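Local coordinates for protein 6-phospho-alpha-glucosidase (Merdibacter massiliensis, PDB 6VC6) that probably hydrolyses 6-phospho-alpha-glucosides as a family 4 glycoside hydrolase, binding NAD, manganese and a phosphorylated glucose in its active site, at residues Glu95-Ser100 and Tyr281-Glu286; Leu103-Gln108 and Arg423-Ala428; Glu189-Val194 and Thr205-Arg210. All blocks are in the same frame, centred on the assembly; numbering follows the deposited sequence.

Contact 1 (Glu95-Ser100 and Tyr281-Glu286). With G6P (6-O-phosphono-alpha-D-glucopyranose), chain F.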
loop_
_atom_site.group_PDB
_atom_site.type_symbol
_atom_site.label_atom_id
_atom_site.label_comp_id
_atom_site.label_asym_id
_atom_site.label_seq_id
_atom_site.Cartn_x
_atom_site.Cartn_y
_atom_site.Cartn_z
ATOM N N GLU A 95 -12.420 0.365 -13.934
ATOM C CA GLU A 95 -12.610 1.580 -14.720
ATOM C C GLU A 95 -11.333 2.410 -14.773
ATOM O O GLU A 95 -11.029 3.024 -15.802
ATOM C CB GLU A 95 -13.761 2.405 -14.141
ATOM C CG GLU A 95 -15.108 1.700 -14.160
ATOM C CD GLU A 95 -15.748 1.699 -15.535
ATOM O OE1 GLU A 95 -15.366 2.545 -16.371
ATOM O OE2 GLU A 95 -16.636 0.856 -15.779
ATOM N N ASP A 96 -10.578 2.445 -13.671
ATOM C CA ASP A 96 -9.301 3.150 -13.669
ATOM C C ASP A 96 -8.353 2.572 -14.713
ATOM O O ASP A 96 -7.692 3.316 -15.446
ATOM C CB ASP A 96 -8.660 3.076 -12.282
ATOM C CG ASP A 96 -9.462 3.809 -11.223
ATOM O OD1 ASP A 96 -10.270 4.691 -11.583
ATOM O OD2 ASP A 96 -9.280 3.499 -10.027
ATOM N N GLU A 97 -8.279 1.244 -14.797
ATOM C CA GLU A 97 -7.324 0.608 -15.696
ATOM C C GLU A 97 -7.812 0.621 -17.139
ATOM O O GLU A 97 -7.029 0.893 -18.055
ATOM C CB GLU A 97 -7.053 -0.824 -15.229
ATOM C CG GLU A 97 -6.138 -0.927 -14.015
ATOM C CD GLU A 97 -6.256 -2.277 -13.333
ATOM O OE1 GLU A 97 -7.083 -3.092 -13.788
ATOM O OE2 GLU A 97 -5.527 -2.530 -12.349
ATOM N N HIS A 98 -9.099 0.338 -17.361
ATOM C CA HIS A 98 -9.611 0.225 -18.723
ATOM C C HIS A 98 -9.567 1.566 -19.446
ATOM O O HIS A 98 -9.079 1.658 -20.579
ATOM C CB HIS A 98 -11.039 -0.323 -18.705
ATOM C CG HIS A 98 -11.115 -1.818 -18.704
ATOM N ND1 HIS A 98 -11.681 -2.537 -19.736
ATOM C CD2 HIS A 98 -10.693 -2.731 -17.797
ATOM C CE1 HIS A 98 -11.605 -3.828 -19.463
ATOM N NE2 HIS A 98 -11.010 -3.972 -18.292
ATOM N N ILE A 99 -10.067 2.619 -18.799
ATOM C CA ILE A 99 -10.207 3.909 -19.469
ATOM C C ILE A 99 -8.841 4.500 -19.799
ATOM O O ILE A 99 -8.649 5.087 -20.871
ATOM C CB ILE A 99 -11.055 4.859 -18.605
ATOM C CG1 ILE A 99 -12.480 4.312 -18.476
ATOM C CG2 ILE A 99 -11.067 6.261 -19.195
ATOM C CD1 ILE A 99 -13.313 4.986 -17.409
ATOM N N SER A 100 -7.871 4.348 -18.896
ATOM C CA SER A 100 -6.522 4.837 -19.173
ATOM C C SER A 100 -5.915 4.116 -20.371
ATOM O O SER A 100 -5.365 4.749 -21.280
ATOM C CB SER A 100 -5.637 4.669 -17.938
ATOM O OG SER A 100 -6.145 5.400 -16.836
ATOM N N TYR A 281 -8.571 -6.827 -20.803
ATOM C CA TYR A 281 -8.503 -7.728 -19.651
ATOM C C TYR A 281 -7.344 -7.252 -18.782
ATOM O O TYR A 281 -6.179 -7.530 -19.083
ATOM C CB TYR A 281 -8.325 -9.181 -20.079
ATOM C CG TYR A 281 -8.475 -10.165 -18.939
ATOM C CD1 TYR A 281 -9.732 -10.528 -18.470
ATOM C CD2 TYR A 281 -7.361 -10.726 -18.328
ATOM C CE1 TYR A 281 -9.874 -11.425 -17.429
ATOM C CE2 TYR A 281 -7.494 -11.624 -17.285
ATOM C CZ TYR A 281 -8.752 -11.969 -16.839
ATOM O OH TYR A 281 -8.891 -12.861 -15.800
ATOM N N THR A 282 -7.663 -6.539 -17.707
ATOM C CA THR A 282 -6.667 -5.846 -16.909
ATOM C C THR A 282 -6.399 -6.590 -15.602
ATOM O O THR A 282 -6.967 -7.650 -15.325
ATOM C CB THR A 282 -7.117 -4.410 -16.638
ATOM O OG1 THR A 282 -8.321 -4.425 -15.861
ATOM C CG2 THR A 282 -7.373 -3.680 -17.947
ATOM N N ARG A 283 -5.513 -6.010 -14.786
ATOM C CA ARG A 283 -5.132 -6.639 -13.524
ATOM C C ARG A 283 -6.319 -6.736 -12.573
ATOM O O ARG A 283 -6.437 -7.708 -11.815
ATOM C CB ARG A 283 -3.985 -5.857 -12.881
ATOM C CG ARG A 283 -3.580 -6.343 -11.498
ATOM C CD ARG A 283 -3.154 -7.803 -11.511
ATOM N NE ARG A 283 -2.874 -8.296 -10.165
ATOM C CZ ARG A 283 -2.680 -9.575 -9.861
ATOM N NH1 ARG A 283 -2.735 -10.500 -10.809
ATOM N NH2 ARG A 283 -2.431 -9.930 -8.607
ATOM N N ALA A 284 -7.209 -5.741 -12.595
ATOM C CA ALA A 284 -8.415 -5.813 -11.778
ATOM C C ALA A 284 -9.262 -7.019 -12.159
ATOM O O ALA A 284 -9.873 -7.658 -11.294
ATOM C CB ALA A 284 -9.224 -4.524 -11.911
ATOM N N ASP A 285 -9.303 -7.350 -13.452
ATOM C CA ASP A 285 -9.998 -8.559 -13.883
ATOM C C ASP A 285 -9.257 -9.811 -13.426
ATOM O O ASP A 285 -9.884 -10.822 -13.090
ATOM C CB ASP A 285 -10.166 -8.556 -15.402
ATOM C CG ASP A 285 -10.985 -7.381 -15.895
ATOM O OD1 ASP A 285 -12.125 -7.205 -15.413
ATOM O OD2 ASP A 285 -10.491 -6.631 -16.764
ATOM N N GLU A 286 -7.920 -9.762 -13.412
ATOM C CA GLU A 286 -7.141 -10.889 -12.907
ATOM C C GLU A 286 -7.428 -11.134 -11.432
ATOM O O GLU A 286 -7.544 -12.286 -10.997
ATOM C CB GLU A 286 -5.647 -10.641 -13.113
ATOM C CG GLU A 286 -5.230 -10.341 -14.538
ATOM C CD GLU A 286 -3.778 -9.915 -14.625
ATOM O OE1 GLU A 286 -3.442 -9.117 -15.526
ATOM O OE2 GLU A 286 -2.972 -10.373 -13.787
HETATM C C1 G6P F . 2.033 -4.269 -4.419
HETATM C C2 G6P F . 1.835 -2.983 -3.603
HETATM C C3 G6P F . 0.394 -2.698 -3.219
HETATM C C4 G6P F . -0.499 -3.015 -4.396
HETATM C C5 G6P F . -0.461 -4.518 -4.598
HETATM C C6 G6P F . -1.255 -4.882 -5.846
HETATM O O1 G6P F . 2.971 -5.119 -3.746
HETATM O O2 G6P F . 2.631 -3.051 -2.413
HETATM O O3 G6P F . 0.234 -1.328 -2.839
HETATM O O4 G6P F . -1.835 -2.594 -4.106
HETATM O O5 G6P F . 0.864 -5.031 -4.779
HETATM O O6 G6P F . -1.713 -6.223 -5.722
HETATM P P G6P F . -2.829 -6.800 -6.725
HETATM O O1P G6P F . -4.122 -6.341 -6.093
HETATM O O2P G6P F . -2.519 -6.151 -8.054
HETATM O O3P G6P F . -2.597 -8.291 -6.707
#

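Contact 2 (Leu103-Gln108 and Arg423-Ala428)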
loop_
_atom_site.group_PDB
_atom_site.type_symbol
_atom_site.label_atom_id
_atom_site.label_comp_id
_atom_site.label_asym_id
_atom_site.label_seq_id
_atom_site.Cartn_x
_atom_site.Cartn_y
_atom_site.Cartn_z
ATOM N N LEU A 103 -7.346 4.969 -23.706
ATOM C CA LEU A 103 -6.993 6.311 -24.148
ATOM C C LEU A 103 -5.495 6.486 -24.364
ATOM O O LEU A 103 -5.030 7.619 -24.525
ATOM C CB LEU A 103 -7.510 7.347 -23.146
ATOM C CG LEU A 103 -9.030 7.525 -23.135
ATOM C CD1 LEU A 103 -9.464 8.426 -21.989
ATOM C CD2 LEU A 103 -9.517 8.073 -24.470
ATOM N N GLY A 104 -4.729 5.398 -24.365
ATOM C CA GLY A 104 -3.335 5.455 -24.756
ATOM C C GLY A 104 -2.338 5.729 -23.655
ATOM O O GLY A 104 -1.233 6.199 -23.949
ATOM N N ARG A 105 -2.680 5.453 -22.398
ATOM C CA ARG A 105 -1.743 5.614 -21.295
ATOM C C ARG A 105 -1.831 4.397 -20.385
ATOM O O ARG A 105 -2.779 3.611 -20.454
ATOM C CB ARG A 105 -2.011 6.899 -20.498
ATOM C CG ARG A 105 -1.699 8.182 -21.256
ATOM C CD ARG A 105 -0.229 8.263 -21.643
ATOM N NE ARG A 105 0.117 9.567 -22.205
ATOM C CZ ARG A 105 0.043 9.868 -23.498
ATOM N NH1 ARG A 105 -0.366 8.956 -24.371
ATOM N NH2 ARG A 105 0.377 11.080 -23.919
ATOM N N ILE A 106 -0.818 4.249 -19.527
ATOM C CA ILE A 106 -0.768 3.108 -18.622
ATOM C C ILE A 106 -1.958 3.151 -17.676
ATOM O O ILE A 106 -2.286 4.199 -17.106
ATOM C CB ILE A 106 0.560 3.096 -17.848
ATOM C CG1 ILE A 106 1.728 2.788 -18.787
ATOM C CG2 ILE A 106 0.512 2.086 -16.708
ATOM C CD1 ILE A 106 3.082 2.842 -18.111
ATOM N N GLY A 107 -2.623 2.009 -17.519
ATOM C CA GLY A 107 -3.675 1.866 -16.534
ATOM C C GLY A 107 -3.228 0.989 -15.384
ATOM O O GLY A 107 -2.969 -0.204 -15.572
ATOM N N GLN A 108 -3.125 1.565 -14.189
ATOM C CA GLN A 108 -2.588 0.841 -13.047
ATOM C C GLN A 108 -3.293 1.301 -11.780
ATOM O O GLN A 108 -3.886 2.382 -11.731
ATOM C CB GLN A 108 -1.070 1.034 -12.934
ATOM C CG GLN A 108 -0.330 -0.161 -12.358
ATOM C CD GLN A 108 -0.200 -0.086 -10.852
ATOM O OE1 GLN A 108 -0.217 1.000 -10.272
ATOM N NE2 GLN A 108 -0.074 -1.241 -10.209
ATOM N N ARG A 423 -6.452 16.435 -20.204
ATOM C CA ARG A 423 -7.842 16.882 -20.210
ATOM C C ARG A 423 -8.771 15.792 -20.729
ATOM O O ARG A 423 -9.884 15.621 -20.216
ATOM C CB ARG A 423 -7.982 18.151 -21.051
ATOM C CG ARG A 423 -9.402 18.695 -21.111
ATOM C CD ARG A 423 -9.511 19.879 -22.060
ATOM N NE ARG A 423 -8.783 21.048 -21.574
ATOM C CZ ARG A 423 -9.254 21.899 -20.667
ATOM N NH1 ARG A 423 -10.454 21.711 -20.137
ATOM N NH2 ARG A 423 -8.522 22.937 -20.287
ATOM N N GLU A 424 -8.330 15.044 -21.744
ATOM C CA GLU A 424 -9.150 13.966 -22.288
ATOM C C GLU A 424 -9.414 12.893 -21.238
ATOM O O GLU A 424 -10.555 12.452 -21.056
ATOM C CB GLU A 424 -8.468 13.366 -23.518
ATOM C CG GLU A 424 -9.229 12.222 -24.168
ATOM C CD GLU A 424 -8.514 11.669 -25.388
ATOM O OE1 GLU A 424 -7.281 11.841 -25.484
ATOM O OE2 GLU A 424 -9.186 11.066 -26.250
ATOM N N ILE A 425 -8.367 12.467 -20.531
ATOM C CA ILE A 425 -8.534 11.438 -19.509
ATOM C C ILE A 425 -9.297 11.989 -18.310
ATOM O O ILE A 425 -10.209 11.338 -17.789
ATOM C CB ILE A 425 -7.166 10.866 -19.096
ATOM C CG1 ILE A 425 -6.487 10.189 -20.289
ATOM C CG2 ILE A 425 -7.325 9.882 -17.946
ATOM C CD1 ILE A 425 -5.150 9.563 -19.956
ATOM N N LEU A 426 -8.945 13.198 -17.861
ATOM C CA LEU A 426 -9.594 13.776 -16.687
ATOM C C LEU A 426 -11.099 13.908 -16.890
ATOM O O LEU A 426 -11.881 13.624 -15.976
ATOM C CB LEU A 426 -8.976 15.137 -16.363
ATOM C CG LEU A 426 -9.609 15.961 -15.240
ATOM C CD1 LEU A 426 -9.699 15.154 -13.953
ATOM C CD2 LEU A 426 -8.822 17.245 -15.018
ATOM N N ASP A 427 -11.522 14.336 -18.082
ATOM C CA ASP A 427 -12.950 14.454 -18.356
ATOM C C ASP A 427 -13.632 13.092 -18.318
ATOM O O ASP A 427 -14.764 12.970 -17.834
ATOM C CB ASP A 427 -13.172 15.128 -19.709
ATOM C CG ASP A 427 -12.864 16.612 -19.677
ATOM O OD1 ASP A 427 -12.618 17.146 -18.575
ATOM O OD2 ASP A 427 -12.869 17.246 -20.753
ATOM N N ALA A 428 -12.956 12.056 -18.819
ATOM C CA ALA A 428 -13.525 10.713 -18.770
ATOM C C ALA A 428 -13.619 10.193 -17.342
ATOM O O ALA A 428 -14.557 9.459 -17.013
ATOM C CB ALA A 428 -12.695 9.759 -19.629
#

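Contact 3 (Glu189-Val194 and Thr205-Arg210)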
loop_
_atom_site.group_PDB
_atom_site.type_symbol
_atom_site.label_atom_id
_atom_site.label_comp_id
_atom_site.label_asym_id
_atom_site.label_seq_id
_atom_site.Cartn_x
_atom_site.Cartn_y
_atom_site.Cartn_z
ATOM N N GLU A 189 15.083 -11.580 7.334
ATOM C CA GLU A 189 15.245 -10.801 8.555
ATOM C C GLU A 189 16.698 -10.449 8.847
ATOM O O GLU A 189 16.953 -9.702 9.797
ATOM C CB GLU A 189 14.649 -11.564 9.740
ATOM C CG GLU A 189 13.133 -11.504 9.821
ATOM C CD GLU A 189 12.489 -12.864 9.628
ATOM O OE1 GLU A 189 11.796 -13.334 10.555
ATOM O OE2 GLU A 189 12.671 -13.461 8.546
ATOM N N ASP A 190 17.651 -10.957 8.064
ATOM C CA ASP A 190 19.065 -10.668 8.257
ATOM C C ASP A 190 19.602 -9.672 7.236
ATOM O O ASP A 190 20.814 -9.630 6.996
ATOM C CB ASP A 190 19.878 -11.963 8.210
ATOM C CG ASP A 190 19.563 -12.889 9.368
ATOM O OD1 ASP A 190 19.523 -14.119 9.155
ATOM O OD2 ASP A 190 19.352 -12.385 10.492
ATOM N N LEU A 191 18.728 -8.873 6.630
ATOM C CA LEU A 191 19.118 -7.859 5.660
ATOM C C LEU A 191 18.801 -6.479 6.219
ATOM O O LEU A 191 17.684 -6.238 6.690
ATOM C CB LEU A 191 18.398 -8.069 4.326
ATOM C CG LEU A 191 18.526 -9.452 3.682
ATOM C CD1 LEU A 191 17.494 -9.627 2.577
ATOM C CD2 LEU A 191 19.931 -9.668 3.144
ATOM N N ASP A 192 19.783 -5.580 6.169
ATOM C CA ASP A 192 19.614 -4.212 6.649
ATOM C C ASP A 192 19.675 -3.250 5.471
ATOM O O ASP A 192 20.772 -2.935 4.982
ATOM C CB ASP A 192 20.689 -3.860 7.683
ATOM C CG ASP A 192 20.542 -4.652 8.966
ATOM O OD1 ASP A 192 21.572 -5.105 9.506
ATOM O OD2 ASP A 192 19.397 -4.825 9.432
ATOM N N PRO A 193 18.543 -2.759 4.978
ATOM C CA PRO A 193 18.552 -1.899 3.794
ATOM C C PRO A 193 18.704 -0.421 4.131
ATOM O O PRO A 193 18.395 0.039 5.232
ATOM C CB PRO A 193 17.175 -2.169 3.174
ATOM C CG PRO A 193 16.302 -2.431 4.358
ATOM C CD PRO A 193 17.173 -3.109 5.396
ATOM N N VAL A 194 19.207 0.316 3.144
ATOM C CA VAL A 194 19.176 1.774 3.130
ATOM C C VAL A 194 18.334 2.181 1.929
ATOM O O VAL A 194 18.672 1.846 0.786
ATOM C CB VAL A 194 20.585 2.384 3.057
ATOM C CG1 VAL A 194 20.505 3.903 3.074
ATOM C CG2 VAL A 194 21.442 1.879 4.208
ATOM N N THR A 205 19.846 1.843 -1.822
ATOM C CA THR A 205 21.232 2.227 -2.052
ATOM C C THR A 205 22.228 1.270 -1.412
ATOM O O THR A 205 23.374 1.197 -1.868
ATOM C CB THR A 205 21.485 3.646 -1.530
ATOM O OG1 THR A 205 21.324 3.669 -0.106
ATOM C CG2 THR A 205 20.509 4.627 -2.162
ATOM N N HIS A 206 21.822 0.545 -0.372
ATOM C CA HIS A 206 22.668 -0.456 0.257
ATOM C C HIS A 206 21.790 -1.580 0.785
ATOM O O HIS A 206 20.639 -1.359 1.168
ATOM C CB HIS A 206 23.505 0.130 1.403
ATOM C CG HIS A 206 24.441 1.218 0.978
ATOM N ND1 HIS A 206 25.610 0.971 0.293
ATOM C CD2 HIS A 206 24.380 2.561 1.145
ATOM C CE1 HIS A 206 26.229 2.113 0.054
ATOM N NE2 HIS A 206 25.504 3.094 0.561
ATOM N N VAL A 207 22.344 -2.792 0.791
ATOM C CA VAL A 207 21.690 -3.964 1.373
ATOM C C VAL A 207 22.748 -4.654 2.229
ATOM O O VAL A 207 23.537 -5.469 1.737
ATOM C CB VAL A 207 21.122 -4.917 0.316
ATOM C CG1 VAL A 207 20.396 -6.076 0.985
ATOM C CG2 VAL A 207 20.183 -4.176 -0.630
ATOM N N TYR A 208 22.774 -4.332 3.518
ATOM C CA TYR A 208 23.817 -4.808 4.414
ATOM C C TYR A 208 23.417 -6.118 5.079
ATOM O O TYR A 208 22.253 -6.320 5.439
ATOM C CB TYR A 208 24.115 -3.765 5.492
ATOM C CG TYR A 208 24.747 -2.490 4.983
ATOM C CD1 TYR A 208 24.116 -1.265 5.152
ATOM C CD2 TYR A 208 25.981 -2.509 4.343
ATOM C CE1 TYR A 208 24.692 -0.094 4.695
ATOM C CE2 TYR A 208 26.564 -1.343 3.881
ATOM C CZ TYR A 208 25.915 -0.140 4.059
ATOM O OH TYR A 208 26.492 1.023 3.601
ATOM N N ASP A 209 24.396 -7.004 5.246
ATOM C CA ASP A 209 24.199 -8.192 6.061
ATOM C C ASP A 209 24.109 -7.796 7.529
ATOM O O ASP A 209 24.849 -6.928 7.999
ATOM C CB ASP A 209 25.344 -9.182 5.842
ATOM C CG ASP A 209 25.286 -10.363 6.792
ATOM O OD1 ASP A 209 24.320 -11.151 6.705
ATOM O OD2 ASP A 209 26.208 -10.507 7.622
ATOM N N ARG A 210 23.187 -8.431 8.256
ATOM C CA ARG A 210 22.911 -8.044 9.637
ATOM C C ARG A 210 24.123 -8.271 10.535
ATOM O O ARG A 210 24.502 -7.392 11.317
ATOM C CB ARG A 210 21.704 -8.814 10.171
ATOM C CG ARG A 210 21.293 -8.397 11.576
ATOM C CD ARG A 210 20.470 -9.472 12.264
ATOM N NE ARG A 210 20.981 -10.815 12.005
ATOM C CZ ARG A 210 21.730 -11.511 12.854
ATOM N NH1 ARG A 210 22.148 -12.727 12.528
ATOM N NH2 ARG A 210 22.062 -10.996 14.031
#

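Contact 1 (Glu95-Ser100 and Tyr281-Glu286)
Glu97 reaches from helix 89-102 across Thr282, and its OE1 takes two donors at the start of helix 283-289. The hydroxyl Thr282 OG1 meets Glu97 OE1 nearly head-on at 2.8 Å, while Ala284 N donates to the syn lone pair of the same OE1 at 2.9 Å. Beyond CG the Glu97 chain is extended (chi2 162°), which carries the carboxylate to the first turn of helix 283-289; the other oxygen, OE2, pairs with Arg93, which itself hydrogen-bonds the bound glucose 6-phosphate. With an alanine in place of this glutamate, the Thr282 hydroxyl and Ala284 N-H would probably lose their shared acceptor and Arg93 its carboxylate mate. The next residue, His98, donates from NE2 to the syn side of Asp285 OD2 at 3.1 Å, with this oxygen in the imidazole plane and the carboxylate turned perpendicular to the ring. The anti lone pair of Asp285 OD2 takes Thr282 N at 3.0 Å, and Asp285 OD1 pairs with Arg94. Thr282 CG2 packs 3.5 Å from His98 CD2. Arg283, bent at chi2 (58°), turns to the ligand: NE donates to O2P of the glucose phosphate at 3.0 Å, NH2 to O3P, and NH1 to Glu286 OE2. Thr282 holds the N-cap position, but Glu97 of the neighbouring helix takes the Ala284 N-H, and this braced helix start presents Arg283 to the phosphate-binding side of the active site.

Contact 2 (Leu103-Gln108 and Arg423-Ala428)
Leu103 and Ile425 have the closest backbones of the contact, with their CA atoms 7.1 Å apart where the loop leaving helix 89-102 runs past the flank of helix 419-432. The joining is by van der Waals packing. Leu103 straddles that flank with its two methyls: CD1 lies 3.9 Å from Ile425 CG1 and 4.2 Å from Ala428 CB, one turn on from Glu424, while CD2 rests against the Glu424 carboxylate, 3.5 Å from OE2. The Leu103 and Ile425 side chains run antiparallel, flank against flank. Glu424 is fully stretched, CG anti to the backbone N (chi1 180°), which brings its end alongside the leucine methyl; its OE1 pairs with Lys421, and the same lysine also donates to Leu103 O, adding a polar link between loop and helix. The Arg105 side chain lies roughly perpendicular to that of Ile425, the aliphatic CG 3.9 Å from Ile425 CD1. Its charged end folds back, NH1 donating to Gly104 O at 2.9 Å from above the carbonyl plane, while NE reaches Ile416 O; these bonds hold the guanidinium and leave the methylenes for Ile425. Gly104, at positive phi, turns the chain so that Arg105 N bonds back to Ser100 O at 3.0 Å. The arrangement is that of a Schellman motif ending helix 89-102, with the residue ahead of its glycine packed on the C-terminal helix 419-432.

Contact 3 (Glu189-Val194 and Thr205-Arg210)
Val194 O is gripped by two groups of Thr205: the backbone N at 2.9 Å and, weakly, OG1 at 3.3 Å. The hydroxyl gets there because it stands between its own backbone N and carbonyl carbon (chi1 65°), where it also touches Val194 CG1. Two residues, Thr205 and His206, stand opposite the single Val194, which makes a classic beta bulge, and beyond it the strands run antiparallel in regular register: Val194 N bonds to His206 O, and Asp192 and Tyr208 exchange both backbone bonds, with Asp192 N 2.7 Å from Tyr208 O. On the face that carries Asp192, Val194, His206 and Tyr208, Val194 CG2 lies against both Tyr208 CE1 (3.8 Å) and His206 CB (3.9 Å). The phenol oxygen Tyr208 OH sits 3.3 Å above the centre of the His206 ring, whose ND1 is bonded to Asp215. At the far end Arg210 NE forms a salt bridge with Asp190 OD2 at 2.7 Å; it comes from above the carboxylate plane, and the angle of 135° at the hydrogen makes the bond markedly bent. Arg210 N also bonds to Asp190 O, closing this end of the ladder. On the face of Leu191, Pro193 and Val207, Leu191 CD2 packs 4.2 Å from Val207 CG1. That face lies on helix 172-184, Leu191 against Val180 and both Pro193 and Val207 against Met177; strand 201-209 runs between edge strand 191-196 and the short strand 259-260.

From the N terminus, the chain enters helix 89-102, which supplies the first segment of contact 1, and passes straight through its C-terminal turn into the first segment of contact 2. Contact 3 then closes a beta hairpin across the ten residues between its segments, nested inside the long loops of both others. Residues 281-286 return to close contact 1, and residues 423-428 close contact 2, so these two loops cross. Their centres lie 12 Å apart, and together they tie one helix and its exit loop to the phosphate-binding helix 283-289 and the C-terminal helix 419-432. Contact 3 stands apart, its centre 36 Å from contact 1 and 39 Å from contact 2.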